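Local structure of adenylate kinase (Cryptosporidium parvum Iowa II, 3BE4) at residues F118-D121 with D122-I126. The protein probably catalyses the reversible transfer of a phosphoryl group from ATP to AMP. Residues are numbered along the deposited sequence; the frame is centred on the assembly and turned at random.
Sequences FEID and DSEII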
# COMPACT_ATOMS: atom_id res chain seq x y z
N PHE A 118 -1.27 -9.31 -4.90
CA PHE A 118 -0.67 -10.14 -3.84
C PHE A 118 -1.77 -11.14 -3.42
O PHE A 118 -2.77 -10.74 -2.79
CB PHE A 118 -0.36 -9.28 -2.61
CG PHE A 118 0.96 -8.49 -2.73
CD1 PHE A 118 1.30 -7.75 -3.90
CD2 PHE A 118 1.83 -8.48 -1.65
CE1 PHE A 118 2.55 -7.04 -3.95
CE2 PHE A 118 2.99 -7.77 -1.67
CZ PHE A 118 3.43 -7.07 -2.84
N GLU A 119 -1.60 -12.41 -3.80
CA GLU A 119 -2.64 -13.39 -3.40
C GLU A 119 -2.36 -13.94 -2.02
O GLU A 119 -1.31 -14.47 -1.75
CB GLU A 119 -2.67 -14.53 -4.40
CG GLU A 119 -3.13 -14.06 -5.70
CD GLU A 119 -3.35 -15.26 -6.70
OE1 GLU A 119 -2.35 -15.96 -7.01
OE2 GLU A 119 -4.52 -15.48 -7.16
N ILE A 120 -3.37 -13.86 -1.18
CA ILE A 120 -3.16 -14.34 0.25
C ILE A 120 -4.52 -14.45 0.82
O ILE A 120 -5.40 -13.65 0.50
CB ILE A 120 -2.25 -13.39 1.06
CG1 ILE A 120 -2.13 -13.87 2.52
CG2 ILE A 120 -2.77 -12.02 0.99
CD1 ILE A 120 -0.98 -13.15 3.30
N ASP A 121 -4.71 -15.44 1.71
CA ASP A 121 -6.07 -15.63 2.25
C ASP A 121 -6.34 -14.91 3.57
O ASP A 121 -5.43 -14.46 4.23
CB ASP A 121 -6.21 -17.10 2.57
CG ASP A 121 -5.07 -17.60 3.51
OD1 ASP A 121 -3.83 -17.57 3.08
OD2 ASP A 121 -5.31 -17.94 4.73
N ASP A 122 -7.60 -14.74 3.94
CA ASP A 122 -7.93 -13.90 5.10
C ASP A 122 -7.40 -14.44 6.42
O ASP A 122 -7.02 -13.65 7.29
CB ASP A 122 -9.48 -13.78 5.31
CG ASP A 122 -10.18 -13.09 4.18
OD1 ASP A 122 -9.50 -12.55 3.27
OD2 ASP A 122 -11.44 -13.00 4.25
N SER A 123 -7.33 -15.78 6.57
CA SER A 123 -6.82 -16.30 7.87
C SER A 123 -5.33 -15.93 8.02
O SER A 123 -4.96 -15.55 9.12
CB SER A 123 -6.91 -17.84 7.93
OG SER A 123 -8.30 -18.16 8.01
N GLU A 124 -4.58 -16.01 6.97
CA GLU A 124 -3.15 -15.63 7.16
C GLU A 124 -3.09 -14.16 7.37
O GLU A 124 -2.22 -13.67 8.11
CB GLU A 124 -2.30 -16.02 5.95
CG GLU A 124 -0.83 -15.85 6.36
CD GLU A 124 0.19 -16.70 5.72
OE1 GLU A 124 -0.07 -17.50 4.85
OE2 GLU A 124 1.34 -16.43 6.14
N ILE A 125 -3.94 -13.36 6.72
CA ILE A 125 -3.85 -11.85 6.99
C ILE A 125 -4.07 -11.58 8.48
O ILE A 125 -3.52 -10.69 8.98
CB ILE A 125 -5.05 -11.11 6.19
CG1 ILE A 125 -4.67 -11.25 4.68
CG2 ILE A 125 -5.38 -9.76 6.71
CD1 ILE A 125 -3.36 -10.31 4.43
N ILE A 126 -4.96 -12.28 9.17
CA ILE A 126 -5.19 -12.03 10.56
C ILE A 126 -3.91 -12.30 11.35
O ILE A 126 -3.66 -11.44 12.17
CB ILE A 126 -6.27 -12.98 11.10
CG1 ILE A 126 -7.61 -12.71 10.37
CG2 ILE A 126 -6.35 -12.98 12.58
CD1 ILE A 126 -8.05 -11.53 10.39
O HOH W 1 -7.57 -12.31 1.25
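Asp121 caps the helix 122-130: Asp121 OD2 accepts a hydrogen bond from Glu124 N at 3.0 Å. With CG turned between the backbone N and the carbonyl carbon (chi1 55°), the carboxylate folds back over the first helical turn, and the N-H meets OD2 from above the carboxylate plane, 56° out of it. The carbonyl O of Asp121 opens the helical bonding pattern by accepting Ile125 N at 3.1 Å. Asp121 OD1 lies 4.2 Å from Glu124 OE1; Lys203 forms salt bridges to both atoms, which should offset the repulsion, while Glu124 OE2 pairs with Arg128. This N-cap, a worked example of a side chain serving an N-H that no preceding helical carbonyl can reach, sits where a two-residue link joins strand 114-119 of the P-loop NTPase core to the helix leading toward the lid; the Glu124 side chain lies about 5 Å, nearest atoms, from the bound bis(adenosine)-5'-pentaphosphate. A water spans the same turn, donating to Ile120 O at 2.7 Å and to Asp122 OD1, an oxygen also bonded to His181. On the apolar side, Ile120 CD1 meets Ile125 CD1 at 3.9 Å, and the side chains of Ile120 and Glu124 cross at about a right angle. Ile125 also packs on Leu177.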